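Local coordinates for protein FAD-dependent pyridine nucleotide-disulphide oxidoreductase (Desulfovibrio vulgaris, PDB 3IWA) that probably uses a bound FAD to transfer electrons from NADH or NADPH, as a dimeric member of the pyridine nucleotide-disulphide oxidoreductase family, at residues 337-342 with 418-423; 413-418 with 447-452; 296-301 with 316-321. All coordinates share one frame; numbering follows the deposited sequence.

Contact 1: 337-342 with 418-423; sequences VGSWAV and AVATML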
ATOM      1  N   VAL A 337       4.760  -1.090  13.624  1.00 34.99           N
ATOM      2  CA  VAL A 337       3.332  -1.182  13.828  1.00 35.47           C
ATOM      3  C   VAL A 337       2.778  -2.610  13.750  1.00 36.20           C
ATOM      4  O   VAL A 337       1.615  -2.808  14.072  1.00 36.23           O
ATOM      5  CB  VAL A 337       2.547  -0.258  12.852  1.00 35.61           C
ATOM      6  CG1 VAL A 337       3.018   1.198  13.021  1.00 34.68           C
ATOM      7  CG2 VAL A 337       2.670  -0.732  11.419  1.00 31.88           C
ATOM      8  N   GLY A 338       3.569  -3.588  13.326  1.00 36.27           N
ATOM      9  CA  GLY A 338       3.120  -4.992  13.376  1.00 37.33           C
ATOM     10  C   GLY A 338       2.389  -5.562  12.151  1.00 38.12           C
ATOM     11  O   GLY A 338       1.514  -6.399  12.269  1.00 39.48           O
ATOM     12  N   SER A 339       2.758  -5.119  10.969  1.00 37.99           N
ATOM     13  CA  SER A 339       2.205  -5.651   9.753  1.00 37.72           C
ATOM     14  C   SER A 339       2.417  -7.155   9.631  1.00 37.88           C
ATOM     15  O   SER A 339       3.462  -7.657   9.989  1.00 38.08           O
ATOM     16  CB  SER A 339       2.887  -4.953   8.587  1.00 37.78           C
ATOM     17  OG  SER A 339       2.788  -3.560   8.745  1.00 37.89           O
ATOM     18  N   TRP A 340       1.458  -7.870   9.075  1.00 37.87           N
ATOM     19  CA  TRP A 340       1.569  -9.327   8.977  1.00 38.28           C
ATOM     20  C   TRP A 340       0.671  -9.829   7.853  1.00 39.52           C
ATOM     21  O   TRP A 340      -0.242  -9.143   7.426  1.00 39.09           O
ATOM     22  CB  TRP A 340       1.180 -10.010  10.307  1.00 37.68           C
ATOM     23  CG  TRP A 340      -0.236  -9.702  10.732  1.00 35.93           C
ATOM     24  CD1 TRP A 340      -0.652  -8.631  11.447  1.00 35.91           C
ATOM     25  CD2 TRP A 340      -1.421 -10.444  10.402  1.00 33.23           C
ATOM     26  NE1 TRP A 340      -2.031  -8.668  11.603  1.00 34.23           N
ATOM     27  CE2 TRP A 340      -2.515  -9.753  10.928  1.00 32.43           C
ATOM     28  CE3 TRP A 340      -1.664 -11.596   9.652  1.00 33.19           C
ATOM     29  CZ2 TRP A 340      -3.838 -10.223  10.793  1.00 31.80           C
ATOM     30  CZ3 TRP A 340      -2.962 -12.042   9.518  1.00 33.50           C
ATOM     31  CH2 TRP A 340      -4.027 -11.371  10.106  1.00 28.62           C
ATOM     32  N   ALA A 341       0.961 -11.028   7.378  1.00 41.60           N
ATOM     33  CA  ALA A 341       0.126 -11.730   6.441  1.00 43.10           C
ATOM     34  C   ALA A 341       0.284 -13.217   6.677  1.00 44.98           C
ATOM     35  O   ALA A 341       1.379 -13.684   6.997  1.00 44.94           O
ATOM     36  CB  ALA A 341       0.506 -11.369   5.025  1.00 43.53           C
ATOM     37  N   VAL A 342      -0.825 -13.949   6.552  1.00 47.09           N
ATOM     38  CA  VAL A 342      -0.847 -15.412   6.578  1.00 48.23           C
ATOM     39  C   VAL A 342      -1.649 -15.932   5.376  1.00 49.68           C
ATOM     40  O   VAL A 342      -2.770 -15.480   5.110  1.00 49.78           O
ATOM     41  CB  VAL A 342      -1.524 -15.962   7.836  1.00 47.95           C
ATOM     42  CG1 VAL A 342      -1.060 -17.348   8.091  1.00 49.20           C
ATOM     43  CG2 VAL A 342      -1.198 -15.144   9.024  1.00 49.93           C
ATOM     44  N   ALA A 418      -1.357  -0.110   1.949  1.00 34.23           N
ATOM     45  CA  ALA A 418      -1.677   1.309   1.808  1.00 33.49           C
ATOM     46  C   ALA A 418      -1.823   1.943   3.155  1.00 32.49           C
ATOM     47  O   ALA A 418      -1.347   3.059   3.368  1.00 33.73           O
ATOM     48  CB  ALA A 418      -2.956   1.526   0.981  1.00 32.61           C
ATOM     49  N   VAL A 419      -2.533   1.267   4.046  1.00 31.63           N
ATOM     50  CA  VAL A 419      -2.789   1.804   5.359  1.00 31.26           C
ATOM     51  C   VAL A 419      -1.630   1.541   6.347  1.00 31.57           C
ATOM     52  O   VAL A 419      -1.316   2.400   7.179  1.00 31.94           O
ATOM     53  CB  VAL A 419      -4.136   1.251   5.897  1.00 32.12           C
ATOM     54  CG1 VAL A 419      -4.365   1.722   7.291  1.00 28.00           C
ATOM     55  CG2 VAL A 419      -5.315   1.621   4.937  1.00 30.09           C
ATOM     56  N   ALA A 420      -0.983   0.388   6.245  1.00 31.84           N
ATOM     57  CA  ALA A 420       0.103   0.001   7.180  1.00 33.10           C
ATOM     58  C   ALA A 420       1.254   1.009   7.212  1.00 34.37           C
ATOM     59  O   ALA A 420       1.778   1.367   8.293  1.00 35.21           O
ATOM     60  CB  ALA A 420       0.637  -1.428   6.845  1.00 32.43           C
ATOM     61  N   THR A 421       1.657   1.480   6.029  1.00 34.34           N
ATOM     62  CA  THR A 421       2.710   2.476   5.953  1.00 34.67           C
ATOM     63  C   THR A 421       2.256   3.862   6.416  1.00 35.58           C
ATOM     64  O   THR A 421       3.090   4.739   6.671  1.00 35.60           O
ATOM     65  CB  THR A 421       3.290   2.583   4.547  1.00 35.17           C
ATOM     66  OG1 THR A 421       2.266   3.000   3.609  1.00 34.46           O
ATOM     67  CG2 THR A 421       3.886   1.227   4.137  1.00 32.80           C
ATOM     68  N   MET A 422       0.944   4.047   6.553  1.00 35.76           N
ATOM     69  CA  MET A 422       0.403   5.286   7.077  1.00 36.05           C
ATOM     70  C   MET A 422       0.347   5.258   8.611  1.00 36.96           C
ATOM     71  O   MET A 422       0.353   6.324   9.221  1.00 36.79           O
ATOM     72  CB  MET A 422      -1.034   5.563   6.538  1.00 36.09           C
ATOM     73  CG  MET A 422      -1.294   5.478   4.990  1.00 35.00           C
ATOM     74  SD  MET A 422      -3.040   5.711   4.418  1.00 30.79           S
ATOM     75  CE  MET A 422      -3.220   7.242   5.271  1.00 24.84           C
ATOM     76  N   LEU A 423       0.223   4.073   9.243  1.00 37.36           N
ATOM     77  CA  LEU A 423      -0.128   4.029  10.698  1.00 37.63           C
ATOM     78  C   LEU A 423       0.814   4.818  11.588  1.00 38.24           C
ATOM     79  O   LEU A 423       0.360   5.528  12.467  1.00 37.59           O
ATOM     80  CB  LEU A 423      -0.254   2.609  11.245  1.00 37.40           C
ATOM     81  CG  LEU A 423      -1.431   1.813  10.671  1.00 37.51           C
ATOM     82  CD1 LEU A 423      -1.417   0.357  11.189  1.00 37.77           C
ATOM     83  CD2 LEU A 423      -2.747   2.488  10.971  1.00 35.75           C
TER

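Contact 2: 413-418 with 447-452; sequences TARINA and MDIVNV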
ATOM      1  N   THR A 413      -3.490  -7.561   0.333  1.00 42.64           N
ATOM      2  CA  THR A 413      -2.172  -7.048   0.624  1.00 42.74           C
ATOM      3  C   THR A 413      -2.042  -5.593   0.161  1.00 41.70           C
ATOM      4  O   THR A 413      -1.585  -4.736   0.924  1.00 42.02           O
ATOM      5  CB  THR A 413      -1.079  -8.022   0.031  1.00 42.36           C
ATOM      6  OG1 THR A 413      -0.878  -9.082   0.978  1.00 46.62           O
ATOM      7  CG2 THR A 413       0.214  -7.352  -0.195  1.00 43.33           C
ATOM      8  N   ALA A 414      -2.510  -5.303  -1.047  1.00 41.26           N
ATOM      9  CA  ALA A 414      -2.473  -3.942  -1.565  1.00 41.28           C
ATOM     10  C   ALA A 414      -3.271  -2.938  -0.732  1.00 41.29           C
ATOM     11  O   ALA A 414      -2.959  -1.739  -0.702  1.00 42.13           O
ATOM     12  CB  ALA A 414      -2.943  -3.911  -3.050  1.00 41.02           C
ATOM     13  N   ARG A 415      -4.322  -3.428  -0.094  1.00 40.47           N
ATOM     14  CA  ARG A 415      -5.199  -2.605   0.684  1.00 39.74           C
ATOM     15  C   ARG A 415      -4.559  -2.457   2.064  1.00 38.09           C
ATOM     16  O   ARG A 415      -4.473  -1.379   2.606  1.00 37.33           O
ATOM     17  CB  ARG A 415      -6.573  -3.295   0.758  1.00 40.98           C
ATOM     18  CG  ARG A 415      -7.756  -2.693  -0.016  1.00 44.68           C
ATOM     19  CD  ARG A 415      -7.560  -2.242  -1.451  1.00 48.15           C
ATOM     20  NE  ARG A 415      -7.407  -3.377  -2.320  1.00 52.28           N
ATOM     21  CZ  ARG A 415      -7.787  -3.447  -3.587  1.00 55.59           C
ATOM     22  NH1 ARG A 415      -7.548  -4.573  -4.239  1.00 56.77           N
ATOM     23  NH2 ARG A 415      -8.399  -2.437  -4.210  1.00 56.68           N
ATOM     24  N   ILE A 416      -4.108  -3.543   2.659  1.00 37.29           N
ATOM     25  CA  ILE A 416      -3.432  -3.444   3.963  1.00 36.85           C
ATOM     26  C   ILE A 416      -2.137  -2.597   3.922  1.00 36.48           C
ATOM     27  O   ILE A 416      -1.853  -1.818   4.843  1.00 35.88           O
ATOM     28  CB  ILE A 416      -3.113  -4.868   4.535  1.00 36.95           C
ATOM     29  CG1 ILE A 416      -4.402  -5.671   4.793  1.00 37.85           C
ATOM     30  CG2 ILE A 416      -2.291  -4.763   5.801  1.00 36.45           C
ATOM     31  CD1 ILE A 416      -5.487  -4.961   5.647  1.00 35.38           C
ATOM     32  N   ASN A 417      -1.338  -2.764   2.864  1.00 36.45           N
ATOM     33  CA  ASN A 417      -0.089  -2.000   2.726  1.00 36.12           C
ATOM     34  C   ASN A 417      -0.331  -0.523   2.700  1.00 35.44           C
ATOM     35  O   ASN A 417       0.402   0.226   3.321  1.00 35.74           O
ATOM     36  CB  ASN A 417       0.624  -2.337   1.419  1.00 36.44           C
ATOM     37  CG  ASN A 417       1.560  -3.526   1.534  1.00 37.65           C
ATOM     38  OD1 ASN A 417       1.767  -4.080   2.621  1.00 39.25           O
ATOM     39  ND2 ASN A 417       2.158  -3.906   0.400  1.00 39.87           N
ATOM     40  N   ALA A 418      -1.357  -0.110   1.949  1.00 34.23           N
ATOM     41  CA  ALA A 418      -1.677   1.309   1.808  1.00 33.49           C
ATOM     42  C   ALA A 418      -1.823   1.943   3.155  1.00 32.49           C
ATOM     43  O   ALA A 418      -1.347   3.059   3.368  1.00 33.73           O
ATOM     44  CB  ALA A 418      -2.956   1.526   0.981  1.00 32.61           C
ATOM     45  N   MET A 447     -15.795   3.668  -5.692  1.00 51.85           N
ATOM     46  CA  MET A 447     -14.526   3.928  -4.983  1.00 52.20           C
ATOM     47  C   MET A 447     -13.899   2.698  -4.312  1.00 50.43           C
ATOM     48  O   MET A 447     -14.542   1.660  -4.124  1.00 50.79           O
ATOM     49  CB  MET A 447     -14.623   5.106  -3.991  1.00 52.44           C
ATOM     50  CG  MET A 447     -15.776   5.081  -3.016  1.00 55.27           C
ATOM     51  SD  MET A 447     -16.390   6.744  -2.618  1.00 59.52           S
ATOM     52  CE  MET A 447     -14.918   7.580  -2.008  1.00 53.01           C
ATOM     53  N   ASP A 448     -12.613   2.834  -4.011  1.00 47.81           N
ATOM     54  CA  ASP A 448     -11.811   1.767  -3.452  1.00 45.79           C
ATOM     55  C   ASP A 448     -12.291   1.424  -2.030  1.00 43.89           C
ATOM     56  O   ASP A 448     -12.733   2.294  -1.285  1.00 42.84           O
ATOM     57  CB  ASP A 448     -10.347   2.197  -3.438  1.00 45.82           C
ATOM     58  CG  ASP A 448      -9.390   1.035  -3.180  1.00 46.33           C
ATOM     59  OD1 ASP A 448      -9.173   0.674  -2.006  1.00 41.57           O
ATOM     60  OD2 ASP A 448      -8.847   0.506  -4.167  1.00 49.33           O
ATOM     61  N   ILE A 449     -12.197   0.150  -1.678  1.00 41.92           N
ATOM     62  CA  ILE A 449     -12.678  -0.329  -0.403  1.00 40.72           C
ATOM     63  C   ILE A 449     -12.002   0.316   0.783  1.00 39.32           C
ATOM     64  O   ILE A 449     -12.637   0.519   1.798  1.00 38.78           O
ATOM     65  CB  ILE A 449     -12.670  -1.880  -0.326  1.00 41.26           C
ATOM     66  CG1 ILE A 449     -13.435  -2.328   0.934  1.00 41.61           C
ATOM     67  CG2 ILE A 449     -11.265  -2.431  -0.404  1.00 40.31           C
ATOM     68  CD1 ILE A 449     -13.521  -3.817   1.130  1.00 41.68           C
ATOM     69  N   VAL A 450     -10.746   0.726   0.642  1.00 38.25           N
ATOM     70  CA  VAL A 450     -10.058   1.415   1.721  1.00 37.01           C
ATOM     71  C   VAL A 450     -10.713   2.763   2.035  1.00 36.79           C
ATOM     72  O   VAL A 450     -10.881   3.113   3.202  1.00 36.06           O
ATOM     73  CB  VAL A 450      -8.568   1.655   1.394  1.00 36.81           C
ATOM     74  CG1 VAL A 450      -7.989   2.720   2.307  1.00 35.45           C
ATOM     75  CG2 VAL A 450      -7.789   0.364   1.544  1.00 37.66           C
ATOM     76  N   ASN A 451     -11.024   3.527   0.989  1.00 36.02           N
ATOM     77  CA  ASN A 451     -11.733   4.793   1.142  1.00 36.68           C
ATOM     78  C   ASN A 451     -13.130   4.531   1.725  1.00 36.28           C
ATOM     79  O   ASN A 451     -13.600   5.248   2.582  1.00 34.93           O
ATOM     80  CB  ASN A 451     -11.890   5.526  -0.213  1.00 37.15           C
ATOM     81  CG  ASN A 451     -10.559   5.963  -0.850  1.00 37.81           C
ATOM     82  OD1 ASN A 451     -10.403   5.856  -2.055  1.00 41.12           O
ATOM     83  ND2 ASN A 451      -9.624   6.475  -0.050  1.00 38.06           N
ATOM     84  N   VAL A 452     -13.796   3.494   1.240  1.00 37.05           N
ATOM     85  CA  VAL A 452     -15.134   3.166   1.732  1.00 37.97           C
ATOM     86  C   VAL A 452     -15.052   2.873   3.237  1.00 38.56           C
ATOM     87  O   VAL A 452     -15.877   3.340   3.980  1.00 40.27           O
ATOM     88  CB  VAL A 452     -15.762   2.014   0.918  1.00 38.17           C
ATOM     89  CG1 VAL A 452     -17.118   1.501   1.558  1.00 36.95           C
ATOM     90  CG2 VAL A 452     -15.949   2.460  -0.562  1.00 36.88           C
TER

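Contact 3: 296-301 with 316-321; sequences VTIPNL and NRQGRV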
ATOM      1  N   VAL A 296      14.737  -8.096  21.331  1.00 35.85           N
ATOM      2  CA  VAL A 296      14.634  -6.694  21.676  1.00 35.38           C
ATOM      3  C   VAL A 296      13.193  -6.202  21.775  1.00 35.21           C
ATOM      4  O   VAL A 296      12.276  -6.803  21.231  1.00 33.70           O
ATOM      5  CB  VAL A 296      15.404  -5.788  20.642  1.00 36.16           C
ATOM      6  CG1 VAL A 296      16.883  -6.232  20.494  1.00 34.92           C
ATOM      7  CG2 VAL A 296      14.725  -5.796  19.253  1.00 34.57           C
ATOM      8  N   THR A 297      13.035  -5.087  22.488  1.00 35.90           N
ATOM      9  CA  THR A 297      11.842  -4.253  22.460  1.00 36.26           C
ATOM     10  C   THR A 297      12.137  -2.985  21.682  1.00 35.67           C
ATOM     11  O   THR A 297      13.195  -2.428  21.819  1.00 35.71           O
ATOM     12  CB  THR A 297      11.317  -3.827  23.880  1.00 37.03           C
ATOM     13  OG1 THR A 297      10.206  -2.910  23.745  1.00 39.66           O
ATOM     14  CG2 THR A 297      12.421  -3.137  24.723  1.00 35.68           C
ATOM     15  N   ILE A 298      11.185  -2.562  20.858  1.00 35.56           N
ATOM     16  CA  ILE A 298      11.248  -1.287  20.152  1.00 35.79           C
ATOM     17  C   ILE A 298       9.873  -0.606  20.257  1.00 35.74           C
ATOM     18  O   ILE A 298       8.891  -1.246  20.549  1.00 34.54           O
ATOM     19  CB  ILE A 298      11.549  -1.473  18.687  1.00 35.52           C
ATOM     20  CG1 ILE A 298      10.494  -2.375  18.050  1.00 35.52           C
ATOM     21  CG2 ILE A 298      12.920  -2.059  18.512  1.00 36.78           C
ATOM     22  CD1 ILE A 298      10.734  -2.659  16.618  1.00 36.42           C
ATOM     23  N   PRO A 299       9.814   0.711  20.026  1.00 36.51           N
ATOM     24  CA  PRO A 299       8.558   1.445  20.196  1.00 36.63           C
ATOM     25  C   PRO A 299       7.433   0.903  19.324  1.00 36.86           C
ATOM     26  O   PRO A 299       7.636   0.633  18.131  1.00 36.99           O
ATOM     27  CB  PRO A 299       8.918   2.852  19.740  1.00 36.87           C
ATOM     28  CG  PRO A 299      10.396   2.940  19.886  1.00 36.71           C
ATOM     29  CD  PRO A 299      10.877   1.585  19.518  1.00 36.50           C
ATOM     30  N   ASN A 300       6.270   0.693  19.917  1.00 36.43           N
ATOM     31  CA  ASN A 300       5.108   0.397  19.129  1.00 36.62           C
ATOM     32  C   ASN A 300       4.711   1.726  18.529  1.00 36.50           C
ATOM     33  O   ASN A 300       4.397   2.632  19.275  1.00 37.41           O
ATOM     34  CB  ASN A 300       3.989  -0.160  20.012  1.00 37.08           C
ATOM     35  CG  ASN A 300       2.740  -0.518  19.227  1.00 35.27           C
ATOM     36  OD1 ASN A 300       2.145   0.322  18.563  1.00 34.42           O
ATOM     37  ND2 ASN A 300       2.352  -1.753  19.299  1.00 31.19           N
ATOM     38  N   LEU A 301       4.735   1.877  17.206  1.00 36.62           N
ATOM     39  CA  LEU A 301       4.416   3.206  16.633  1.00 37.12           C
ATOM     40  C   LEU A 301       2.922   3.627  16.649  1.00 37.39           C
ATOM     41  O   LEU A 301       2.597   4.742  16.256  1.00 37.56           O
ATOM     42  CB  LEU A 301       5.022   3.370  15.240  1.00 36.32           C
ATOM     43  CG  LEU A 301       6.547   3.178  15.214  1.00 36.43           C
ATOM     44  CD1 LEU A 301       7.001   3.046  13.782  1.00 36.02           C
ATOM     45  CD2 LEU A 301       7.291   4.308  15.895  1.00 38.22           C
ATOM     46  N   ASN A 316      15.705  -8.524   8.562  1.00 40.23           N
ATOM     47  CA  ASN A 316      16.434  -7.921   7.472  1.00 40.61           C
ATOM     48  C   ASN A 316      16.548  -6.413   7.576  1.00 38.47           C
ATOM     49  O   ASN A 316      17.622  -5.881   7.370  1.00 38.66           O
ATOM     50  CB  ASN A 316      15.906  -8.383   6.107  1.00 40.88           C
ATOM     51  CG  ASN A 316      16.406  -9.788   5.772  1.00 46.04           C
ATOM     52  OD1 ASN A 316      17.428 -10.213   6.330  1.00 52.08           O
ATOM     53  ND2 ASN A 316      15.701 -10.522   4.886  1.00 49.03           N
ATOM     54  N   ARG A 317      15.486  -5.752   8.000  1.00 36.56           N
ATOM     55  CA  ARG A 317      15.470  -4.303   8.005  1.00 35.75           C
ATOM     56  C   ARG A 317      16.371  -3.813   9.134  1.00 35.29           C
ATOM     57  O   ARG A 317      17.194  -2.957   8.906  1.00 33.95           O
ATOM     58  CB  ARG A 317      14.060  -3.779   8.142  1.00 35.35           C
ATOM     59  CG  ARG A 317      13.155  -4.243   7.013  1.00 34.94           C
ATOM     60  CD  ARG A 317      11.743  -3.737   7.139  1.00 35.44           C
ATOM     61  NE  ARG A 317      10.886  -4.389   6.157  1.00 35.77           N
ATOM     62  CZ  ARG A 317       9.619  -4.732   6.347  1.00 33.87           C
ATOM     63  NH1 ARG A 317       9.018  -4.485   7.498  1.00 35.47           N
ATOM     64  NH2 ARG A 317       8.948  -5.318   5.369  1.00 32.49           N
ATOM     65  N   GLN A 318      16.241  -4.416  10.316  1.00 34.85           N
ATOM     66  CA  GLN A 318      17.041  -4.021  11.479  1.00 35.45           C
ATOM     67  C   GLN A 318      18.518  -4.421  11.287  1.00 34.81           C
ATOM     68  O   GLN A 318      19.380  -3.705  11.693  1.00 34.14           O
ATOM     69  CB  GLN A 318      16.519  -4.608  12.789  1.00 34.95           C
ATOM     70  CG  GLN A 318      15.101  -4.225  13.149  1.00 36.72           C
ATOM     71  CD  GLN A 318      14.612  -4.952  14.402  1.00 36.30           C
ATOM     72  OE1 GLN A 318      15.348  -5.741  14.993  1.00 36.70           O
ATOM     73  NE2 GLN A 318      13.396  -4.650  14.830  1.00 32.58           N
ATOM     74  N   GLY A 319      18.767  -5.535  10.631  1.00 34.96           N
ATOM     75  CA  GLY A 319      20.115  -6.000  10.380  1.00 35.83           C
ATOM     76  C   GLY A 319      20.893  -5.029   9.530  1.00 36.60           C
ATOM     77  O   GLY A 319      22.074  -4.755   9.805  1.00 37.67           O
ATOM     78  N   ARG A 320      20.226  -4.496   8.503  1.00 36.67           N
ATOM     79  CA  ARG A 320      20.849  -3.548   7.613  1.00 35.96           C
ATOM     80  C   ARG A 320      21.280  -2.339   8.385  1.00 35.26           C
ATOM     81  O   ARG A 320      22.395  -1.890   8.238  1.00 34.80           O
ATOM     82  CB  ARG A 320      19.923  -3.154   6.490  1.00 35.76           C
ATOM     83  CG  ARG A 320      20.603  -2.302   5.459  1.00 37.15           C
ATOM     84  CD  ARG A 320      19.700  -2.111   4.234  1.00 39.19           C
ATOM     85  NE  ARG A 320      20.474  -1.776   3.046  1.00 39.16           N
ATOM     86  CZ  ARG A 320      20.764  -0.553   2.647  1.00 40.25           C
ATOM     87  NH1 ARG A 320      21.468  -0.406   1.547  1.00 43.90           N
ATOM     88  NH2 ARG A 320      20.362   0.514   3.318  1.00 38.92           N
ATOM     89  N   VAL A 321      20.397  -1.821   9.226  1.00 34.68           N
ATOM     90  CA  VAL A 321      20.718  -0.657  10.045  1.00 34.12           C
ATOM     91  C   VAL A 321      21.862  -1.001  10.984  1.00 34.85           C
ATOM     92  O   VAL A 321      22.751  -0.172  11.154  1.00 34.64           O
ATOM     93  CB  VAL A 321      19.485  -0.150  10.838  1.00 34.64           C
ATOM     94  CG1 VAL A 321      19.855   0.811  11.977  1.00 32.16           C
ATOM     95  CG2 VAL A 321      18.442   0.491   9.867  1.00 33.43           C
TER

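Contact 1: 337-342 with 418-423
V337 and S339 meet A420 and L423 without any flat group between them; the indole of W340 takes no part in the touch with the helix, having the carbonyl oxygen of G338 in plane at its edge and F199 against it edge-to-face. Helix 409-423 belongs to the dimerisation domain and packs on its antiparallel sheet; the chain leading into strand 340-343 passes alongside. The two branches of V337 divide the work. CG1, anti to the carbonyl carbon (chi1 -57°), reaches L423 CB at 4.0 Å, the two side chains running at a slant to each other, while CG2 sits 3.9 Å from the carbonyl oxygen of A420. Both A420 and L423 also lie on A352 of strand 348-353, which S339 touches as well, so one small alanine is shared by the helix and the incoming chain.

Several polar groups of 337-339 find partners across the dimer. E436 of the second subunit accepts from V337 N through OE1 and from G338 N through OE2, a two-pronged grip on this loop, and its main-chain oxygen pairs with the S339 hydroxyl. The same hydroxyl also meets the helix: S339 OG rests 3.6 Å from the methyl carbon A420 CB, a plain van der Waals touch.

Contact 2: 413-418 with 447-452
The backbones of R415 and V450 come closest here, with 6.4 Å between R415 CA and V450 CA, where helix 409-423 passes the opening turn of helix 449-461. R415 carries the contact, and its aliphatic portion and its guanidinium do different jobs. R415 CG packs against two methyl groups that meet it from directions about a right angle apart, V450 CG2 at 3.4 Å and I449 CG2 at 3.5 Å; the isoleucine lies roughly at a right angle to the arginine chain, the valine more obliquely. Bends at chi2 and chi3 then fold the chain back along its own helix, where R415 NE donates to A411 O, and turn NH2 toward the carboxylate of D448. The salt bridge that results, R415 NH2 to D448 OD2 at 3.0 Å, is noticeably bent (138° at the hydrogen). NH2 comes to OD2 on the syn side but clearly tilted out of the carboxylate plane, whereas OD2 stays near the guanidinium plane; the two flat groups are inclined by 27°.

D448 is also the N-cap of helix 449-461. Its second oxygen, OD1, accepts from V450 N at 3.1 Å on the anti side, in a nearly straight bond (167°), so the carboxylate is held through both oxygens: one by the helix it begins, the other by the neighbouring helix. Cationic R415 and the amino end of a helix would both be expected to stabilise its negative charge. D448 OD1 also lies 3.4 Å from R415 CD, so the carboxylate borders the aliphatic chain as well as the guanidinium edge.

Within the dimerisation domain, I449 and V450 rest on L388 of strand 386-393, and D448 and A418 both touch V437.

Contact 3: 296-301 with 316-321
Strand 296-299 is the middle strand of a small mixed sheet, lying between 276-277 and 306-307, and the contact sets it against helix 314-326. The main chains stay well apart, I298 CA and Q318 CA being 10.8 Å from each other, so one long side chain does the bridging. Q318, extended beyond CG (chi2 175°), points its amide at the strand, while I298 comes from the opposite direction; I298 CD1 meets Q318 NE2 at 3.8 Å. The other end of the amide lies near a second branched residue, with V296 CG2 4.3 Å from Q318 OE1.

No hydrogen bond crosses between the segments. The oxygen is used nearby: Q318 OE1 accepts from G293 N, which probably fixes which way round the amide lies, and G293 belongs to a Gly-Gly-Asp sequence that resembles the flavin-contacting motif of relatives, although no FAD is present in the model.

Around this buried patch, Q318 also touches L14 of helix 14-25 on one hand, while on the other T297 and I298 continue the sheet through backbone bonds to I276 of strand 276-277 and G307 of strand 306-307.

Overall arrangement
The three contacts trace a path from the probable flavin-binding part of the chain into the dimerisation domain. Contacts 1 and 2 share A418 and helix 409-423; their centres are about 12 Å apart, and V419 CG2 touches V450 CG1 at 3.9 Å. Contact 3, its centre about 15 Å from that of contact 1, joins it through V337 CG1 and L301 CB, 3.7 Å apart. Contacts 2 and 3 do not touch within one chain, their nearest atoms being about 8 Å apart, yet the dimer brings them together: R317 NE of 316-321 makes a hydrogen bond to N451 OD1 of 447-452 in the second subunit. All three contacts touch that subunit.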